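Local coordinates for ATP synthase epsilon chain (PDB 5IK2), which probably serves, as the epsilon subunit of the F1 sector, in the rotary ATP synthase that makes ATP using a proton gradient, and can itself bind ATP, at residues I24-V28 with T43-P49; T59-V63 with V126-V130. The protein carries 2 engineered substitutions. All blocks are in the same frame, centred on the assembly; numbering follows the deposited sequence.

Contact 1 of 2, residues I24-V28 with T43-P49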
ATOM      1  N   ILE H  24     -61.812 -26.988 -31.865  1.00 33.36           N
ATOM      2  CA  ILE H  24     -61.557 -28.099 -32.780  1.00 33.66           C
ATOM      3  C   ILE H  24     -60.242 -28.768 -32.375  1.00 33.75           C
ATOM      4  O   ILE H  24     -59.174 -28.160 -32.481  1.00 33.48           O
ATOM      5  CB  ILE H  24     -61.478 -27.633 -34.257  1.00 34.19           C
ATOM      6  CG1 ILE H  24     -62.694 -26.771 -34.652  1.00 34.23           C
ATOM      7  CG2 ILE H  24     -61.336 -28.829 -35.196  1.00 34.50           C
ATOM      8  CD1 ILE H  24     -64.036 -27.478 -34.596  1.00 34.40           C
ATOM      9  N   ALA H  25     -60.332 -30.012 -31.902  1.00 34.00           N
ATOM     10  CA  ALA H  25     -59.169 -30.789 -31.463  1.00 34.17           C
ATOM     11  C   ALA H  25     -59.188 -32.173 -32.107  1.00 34.56           C
ATOM     12  O   ALA H  25     -60.252 -32.783 -32.241  1.00 34.69           O
ATOM     13  CB  ALA H  25     -59.165 -30.913 -29.949  1.00 34.26           C
ATOM     14  N   ARG H  26     -58.009 -32.660 -32.495  1.00 34.87           N
ATOM     15  CA  ARG H  26     -57.878 -33.947 -33.182  1.00 35.23           C
ATOM     16  C   ARG H  26     -57.622 -35.076 -32.181  1.00 35.11           C
ATOM     17  O   ARG H  26     -56.483 -35.335 -31.794  1.00 34.75           O
ATOM     18  CB  ARG H  26     -56.764 -33.878 -34.231  1.00 35.31           C
ATOM     19  CG  ARG H  26     -56.791 -35.015 -35.243  1.00 35.55           C
ATOM     20  CD  ARG H  26     -55.613 -34.932 -36.197  1.00 35.95           C
ATOM     21  NE  ARG H  26     -55.582 -33.658 -36.921  1.00 36.15           N
ATOM     22  CZ  ARG H  26     -54.540 -33.183 -37.606  1.00 36.27           C
ATOM     23  NH1 ARG H  26     -53.395 -33.864 -37.690  1.00 36.44           N
ATOM     24  NH2 ARG H  26     -54.642 -32.003 -38.214  1.00 36.40           N
ATOM     25  N   GLY H  27     -58.699 -35.739 -31.767  1.00 35.84           N
ATOM     26  CA  GLY H  27     -58.615 -36.881 -30.859  1.00 36.64           C
ATOM     27  C   GLY H  27     -58.036 -38.115 -31.530  1.00 37.34           C
ATOM     28  O   GLY H  27     -57.996 -38.202 -32.762  1.00 37.57           O
ATOM     29  N   VAL H  28     -57.577 -39.062 -30.713  1.00 38.07           N
ATOM     30  CA  VAL H  28     -57.031 -40.337 -31.213  1.00 38.57           C
ATOM     31  C   VAL H  28     -58.038 -41.158 -32.037  1.00 39.12           C
ATOM     32  O   VAL H  28     -57.641 -41.861 -32.969  1.00 38.99           O
ATOM     33  CB  VAL H  28     -56.426 -41.219 -30.081  1.00 38.42           C
ATOM     34  CG1 VAL H  28     -55.130 -40.607 -29.567  1.00 38.19           C
ATOM     35  CG2 VAL H  28     -57.409 -41.453 -28.933  1.00 38.41           C
ATOM     36  N   THR H  43     -60.188 -37.683 -23.442  1.00 32.10           N
ATOM     37  CA  THR H  43     -59.606 -38.417 -24.571  1.00 31.83           C
ATOM     38  C   THR H  43     -58.175 -37.938 -24.859  1.00 31.29           C
ATOM     39  O   THR H  43     -57.898 -36.742 -24.747  1.00 31.14           O
ATOM     40  CB  THR H  43     -60.476 -38.274 -25.846  1.00 32.02           C
ATOM     41  OG1 THR H  43     -59.877 -38.997 -26.931  1.00 32.10           O
ATOM     42  CG2 THR H  43     -60.664 -36.805 -26.257  1.00 32.09           C
ATOM     43  N   PRO H  44     -57.260 -38.866 -25.215  1.00 30.90           N
ATOM     44  CA  PRO H  44     -55.952 -38.415 -25.710  1.00 30.74           C
ATOM     45  C   PRO H  44     -56.058 -37.739 -27.078  1.00 30.62           C
ATOM     46  O   PRO H  44     -56.949 -38.073 -27.869  1.00 30.52           O
ATOM     47  CB  PRO H  44     -55.136 -39.714 -25.813  1.00 30.63           C
ATOM     48  CG  PRO H  44     -55.846 -40.697 -24.952  1.00 30.71           C
ATOM     49  CD  PRO H  44     -57.294 -40.330 -25.047  1.00 30.78           C
ATOM     50  N   LEU H  45     -55.158 -36.793 -27.335  1.00 30.36           N
ATOM     51  CA  LEU H  45     -55.095 -36.087 -28.611  1.00 30.28           C
ATOM     52  C   LEU H  45     -53.861 -36.526 -29.379  1.00 30.42           C
ATOM     53  O   LEU H  45     -52.828 -36.838 -28.783  1.00 30.12           O
ATOM     54  CB  LEU H  45     -55.024 -34.575 -28.385  1.00 30.04           C
ATOM     55  CG  LEU H  45     -56.189 -33.903 -27.658  1.00 30.01           C
ATOM     56  CD1 LEU H  45     -55.869 -32.435 -27.417  1.00 30.11           C
ATOM     57  CD2 LEU H  45     -57.483 -34.049 -28.444  1.00 29.94           C
ATOM     58  N   LYS H  46     -53.980 -36.553 -30.706  1.00 30.85           N
ATOM     59  CA  LYS H  46     -52.824 -36.719 -31.582  1.00 31.29           C
ATOM     60  C   LYS H  46     -52.032 -35.421 -31.594  1.00 31.10           C
ATOM     61  O   LYS H  46     -52.585 -34.349 -31.334  1.00 31.32           O
ATOM     62  CB  LYS H  46     -53.258 -37.059 -33.010  1.00 31.93           C
ATOM     63  CG  LYS H  46     -53.961 -38.397 -33.153  1.00 32.61           C
ATOM     64  CD  LYS H  46     -54.398 -38.635 -34.590  1.00 33.31           C
ATOM     65  CE  LYS H  46     -55.098 -39.977 -34.741  1.00 33.96           C
ATOM     66  NZ  LYS H  46     -55.526 -40.237 -36.144  1.00 34.33           N
ATOM     67  N   THR H  47     -50.738 -35.522 -31.892  1.00 30.98           N
ATOM     68  CA  THR H  47     -49.896 -34.347 -32.077  1.00 30.78           C
ATOM     69  C   THR H  47     -50.389 -33.623 -33.328  1.00 31.15           C
ATOM     70  O   THR H  47     -50.188 -34.098 -34.447  1.00 31.38           O
ATOM     71  CB  THR H  47     -48.406 -34.724 -32.199  1.00 30.63           C
ATOM     72  OG1 THR H  47     -47.965 -35.308 -30.968  1.00 30.80           O
ATOM     73  CG2 THR H  47     -47.542 -33.502 -32.506  1.00 30.44           C
ATOM     74  N   ALA H  48     -51.062 -32.493 -33.116  1.00 31.54           N
ATOM     75  CA  ALA H  48     -51.721 -31.749 -34.190  1.00 31.69           C
ATOM     76  C   ALA H  48     -52.067 -30.323 -33.739  1.00 31.96           C
ATOM     77  O   ALA H  48     -51.974 -30.014 -32.546  1.00 31.97           O
ATOM     78  CB  ALA H  48     -52.979 -32.487 -34.627  1.00 31.66           C
ATOM     79  N   PRO H  49     -52.450 -29.441 -34.690  1.00 32.06           N
ATOM     80  CA  PRO H  49     -52.923 -28.110 -34.290  1.00 32.18           C
ATOM     81  C   PRO H  49     -54.295 -28.147 -33.615  1.00 32.35           C
ATOM     82  O   PRO H  49     -55.181 -28.871 -34.072  1.00 32.26           O
ATOM     83  CB  PRO H  49     -53.008 -27.343 -35.620  1.00 32.16           C
ATOM     84  CG  PRO H  49     -52.191 -28.126 -36.586  1.00 32.17           C
ATOM     85  CD  PRO H  49     -52.325 -29.551 -36.154  1.00 32.05           C
TER
HETATM   86  O   HOH W   1     -55.657 -31.031 -32.158  1.00 26.05           O

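Contact 2 of 2, residues T59-V63 with V126-V130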
ATOM      1  N   THR H  59     -57.513 -19.128 -34.051  1.00 33.00           N
ATOM      2  CA  THR H  59     -56.190 -19.256 -33.429  1.00 32.15           C
ATOM      3  C   THR H  59     -55.760 -20.724 -33.431  1.00 31.64           C
ATOM      4  O   THR H  59     -56.467 -21.577 -32.891  1.00 31.41           O
ATOM      5  CB  THR H  59     -56.200 -18.731 -31.977  1.00 31.84           C
ATOM      6  OG1 THR H  59     -56.809 -17.436 -31.935  1.00 31.73           O
ATOM      7  CG2 THR H  59     -54.784 -18.638 -31.414  1.00 31.88           C
ATOM      8  N   LEU H  60     -54.611 -21.008 -34.048  1.00 31.21           N
ATOM      9  CA  LEU H  60     -54.008 -22.344 -34.029  1.00 31.01           C
ATOM     10  C   LEU H  60     -52.949 -22.416 -32.932  1.00 30.70           C
ATOM     11  O   LEU H  60     -52.106 -21.526 -32.830  1.00 30.29           O
ATOM     12  CB  LEU H  60     -53.357 -22.667 -35.377  1.00 30.99           C
ATOM     13  CG  LEU H  60     -54.242 -22.645 -36.628  1.00 31.15           C
ATOM     14  CD1 LEU H  60     -53.414 -22.984 -37.858  1.00 31.37           C
ATOM     15  CD2 LEU H  60     -55.416 -23.604 -36.506  1.00 31.15           C
ATOM     16  N   ILE H  61     -53.008 -23.470 -32.114  1.00 30.50           N
ATOM     17  CA  ILE H  61     -51.986 -23.766 -31.109  1.00 30.16           C
ATOM     18  C   ILE H  61     -51.364 -25.115 -31.466  1.00 29.90           C
ATOM     19  O   ILE H  61     -52.075 -26.113 -31.584  1.00 30.00           O
ATOM     20  CB  ILE H  61     -52.573 -23.837 -29.678  1.00 30.42           C
ATOM     21  CG1 ILE H  61     -53.342 -22.548 -29.336  1.00 30.62           C
ATOM     22  CG2 ILE H  61     -51.471 -24.088 -28.651  1.00 30.48           C
ATOM     23  CD1 ILE H  61     -54.816 -22.579 -29.686  1.00 30.74           C
ATOM     24  N   ALA H  62     -50.043 -25.137 -31.639  1.00 29.58           N
ATOM     25  CA  ALA H  62     -49.311 -26.377 -31.914  1.00 28.97           C
ATOM     26  C   ALA H  62     -49.213 -27.196 -30.632  1.00 28.30           C
ATOM     27  O   ALA H  62     -48.505 -26.802 -29.714  1.00 28.39           O
ATOM     28  CB  ALA H  62     -47.918 -26.064 -32.452  1.00 29.03           C
ATOM     29  N   VAL H  63     -49.932 -28.319 -30.575  1.00 27.77           N
ATOM     30  CA  VAL H  63     -49.981 -29.178 -29.382  1.00 27.54           C
ATOM     31  C   VAL H  63     -49.400 -30.561 -29.688  1.00 27.47           C
ATOM     32  O   VAL H  63     -49.731 -31.163 -30.712  1.00 27.17           O
ATOM     33  CB  VAL H  63     -51.432 -29.328 -28.859  1.00 27.52           C
ATOM     34  CG1 VAL H  63     -51.504 -30.304 -27.685  1.00 27.39           C
ATOM     35  CG2 VAL H  63     -51.993 -27.965 -28.466  1.00 27.53           C
ATOM     36  N   VAL H 126     -45.851 -30.127 -36.803  1.00 36.67           N
ATOM     37  CA  VAL H 126     -47.005 -29.379 -36.284  1.00 36.50           C
ATOM     38  C   VAL H 126     -46.611 -27.951 -35.879  1.00 36.55           C
ATOM     39  O   VAL H 126     -47.384 -27.017 -36.095  1.00 36.50           O
ATOM     40  CB  VAL H 126     -47.687 -30.133 -35.114  1.00 36.24           C
ATOM     41  CG1 VAL H 126     -48.700 -29.260 -34.381  1.00 36.19           C
ATOM     42  CG2 VAL H 126     -48.375 -31.386 -35.638  1.00 36.17           C
ATOM     43  N   ARG H 127     -45.420 -27.791 -35.300  1.00 36.53           N
ATOM     44  CA  ARG H 127     -44.866 -26.457 -35.005  1.00 36.50           C
ATOM     45  C   ARG H 127     -44.666 -25.601 -36.263  1.00 37.40           C
ATOM     46  O   ARG H 127     -44.877 -24.386 -36.227  1.00 37.74           O
ATOM     47  CB  ARG H 127     -43.543 -26.569 -34.230  1.00 35.85           C
ATOM     48  CG  ARG H 127     -43.724 -26.814 -32.742  1.00 35.37           C
ATOM     49  CD  ARG H 127     -42.402 -27.137 -32.070  1.00 34.81           C
ATOM     50  NE  ARG H 127     -42.523 -27.210 -30.613  1.00 34.33           N
ATOM     51  CZ  ARG H 127     -41.546 -27.573 -29.779  1.00 33.87           C
ATOM     52  NH1 ARG H 127     -40.340 -27.910 -30.237  1.00 33.71           N
ATOM     53  NH2 ARG H 127     -41.776 -27.602 -28.470  1.00 33.74           N
ATOM     54  N   LEU H 128     -44.261 -26.238 -37.363  1.00 38.36           N
ATOM     55  CA  LEU H 128     -44.098 -25.559 -38.654  1.00 39.30           C
ATOM     56  C   LEU H 128     -45.437 -25.180 -39.300  1.00 39.95           C
ATOM     57  O   LEU H 128     -45.554 -24.100 -39.878  1.00 39.97           O
ATOM     58  CB  LEU H 128     -43.267 -26.417 -39.617  1.00 39.41           C
ATOM     59  CG  LEU H 128     -41.804 -26.627 -39.197  1.00 39.46           C
ATOM     60  CD1 LEU H 128     -41.206 -27.849 -39.879  1.00 39.41           C
ATOM     61  CD2 LEU H 128     -40.963 -25.388 -39.476  1.00 39.26           C
ATOM     62  N   GLN H 129     -46.430 -26.069 -39.206  1.00 41.02           N
ATOM     63  CA  GLN H 129     -47.792 -25.792 -39.703  1.00 42.29           C
ATOM     64  C   GLN H 129     -48.427 -24.565 -39.042  1.00 42.77           C
ATOM     65  O   GLN H 129     -49.005 -23.716 -39.724  1.00 42.83           O
ATOM     66  CB  GLN H 129     -48.717 -26.999 -39.484  1.00 42.98           C
ATOM     67  CG  GLN H 129     -48.504 -28.165 -40.438  1.00 43.47           C
ATOM     68  CD  GLN H 129     -49.364 -29.372 -40.087  1.00 44.06           C
ATOM     69  OE1 GLN H 129     -50.528 -29.232 -39.701  1.00 43.80           O
ATOM     70  NE2 GLN H 129     -48.794 -30.566 -40.223  1.00 44.14           N
ATOM     71  N   VAL H 130     -48.316 -24.489 -37.717  1.00 43.56           N
ATOM     72  CA  VAL H 130     -48.890 -23.386 -36.936  1.00 44.30           C
ATOM     73  C   VAL H 130     -48.092 -22.085 -37.125  1.00 45.95           C
ATOM     74  O   VAL H 130     -48.664 -20.996 -37.050  1.00 46.19           O
ATOM     75  CB  VAL H 130     -49.024 -23.768 -35.438  1.00 43.82           C
ATOM     76  CG1 VAL H 130     -49.517 -22.594 -34.598  1.00 43.87           C
ATOM     77  CG2 VAL H 130     -49.981 -24.947 -35.286  1.00 43.62           C
TER

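Contact 1 of 2, residues I24-V28 with T43-P49
The flat guanidinium of Arg26 has the methyl of Ala48 over one face: Ala48 CB stands 3.3 Å above the plane of the Arg26 group, displaced toward its rim. Pro49 approaches the same group obliquely, with its CD 4.0 Å from Arg26 NH2. A bend at chi3 (-58°) in an otherwise extended chain turns the Arg26 head over Ala48. Between the backbones, a water accepts from Arg26 N and donates to Pro49 O, spanning the point where the antiparallel strands 19-26 and 48-54 of the beta-sandwich separate; deeper in, Ile24 and Arg51 bond directly. Past the water, Gly27 forms a single beta bridge with Leu45. Lys46 N gives its hydrogen to Arg26 O at 3.0 Å and Val28 N to Pro44 O at 3.1 Å, on either side of that bridge. Both Val28 methyls, CG1 and CG2, also reach this Pro44 O, each at 3.6 Å, while CG1 meets Pro44 CB. Leu45 CD2 touches Ala25 CB at 3.9 Å on the buried side, where Leu45 also packs on Leu68. Lys46, extended beyond CG, brings CE to 3.6 Å from Val28 O. Thr43 OG1 hydrogen-bonds to the backbone of a different protein chain of the assembly, and Val28 packs on an apolar side chain of that same chain.

Contact 2 of 2, residues T59-V63 with V126-V130
Leu60 begins the contact with its CB, which lies 3.9 Å from CG1 of Val130; that same methyl also sits against the Leu60 carbonyl oxygen, so it covers both the side-chain root and the backbone. At Ile61 the backbone alone takes part, since its CB points away from the helix and its side chain packs on Ile52 and Leu84; the Ile61 carbonyl carbon is 4.1 Å from Val130 CG2. Ala62 turns back toward the helix and is the centre of the contact. Its CB is met by CG2 of Val130 at 3.7 Å and by CG1 of Val126 at 3.8 Å, two valines one helical turn apart and joined by the bond from Val130 N to Val126 O (3.1 Å). Ala62 CB also faces Arg127 CA at 4.0 Å, while the Arg127 guanidinium runs on to a salt bridge with Glu83, whose backbone is hydrogen-bonded to that of Ala62. Val63 again points away from the helix and its side chain packs on Val50; its backbone N comes near Val126 CG1, in van der Waals contact. With CG1 of Val130 anti to the backbone N (chi1 176°), CG1 goes to Leu60 and CG2 mainly to Ala62; an alanine here would probably open a gap over the Leu60 carbonyl and leave the Ala62 methyl less well covered. Strand 57-64 and helix 114-133 run antiparallel here, at 166°, with local axes 7.6 Å apart, which seats this helix of the C-terminal hairpin against the strand face carrying Leu60 and Ala62. Methyls and backbone meet across this buried interface without a polar bond between the two segments, so its hold rests on shape and burial, consistent with the release of the hairpin known for epsilon subunits of this family.

Overall arrangement
Contacts 1 and 2 lie with centres about 12 Å apart and share one sheet, in which strands 48-54 and 57-64 are antiparallel neighbours. They meet directly where Ala48 N probably hydrogen-bonds to Val63 O at 3.1 Å, and where Thr47 O packs on Val126 CG2 at 3.5 Å. The loop leading into strand 48-54 thus touches the helix that contact 2 seats on the sandwich. Contact 2 holds Arg127, an ATP-binding residue whose side chain is about 3 Å from that of Glu83 and about 4 Å from that of Thr81; Pro49 of contact 1 lies about 9 Å from Arg127, side chain to side chain. No ATP is bound to this chain.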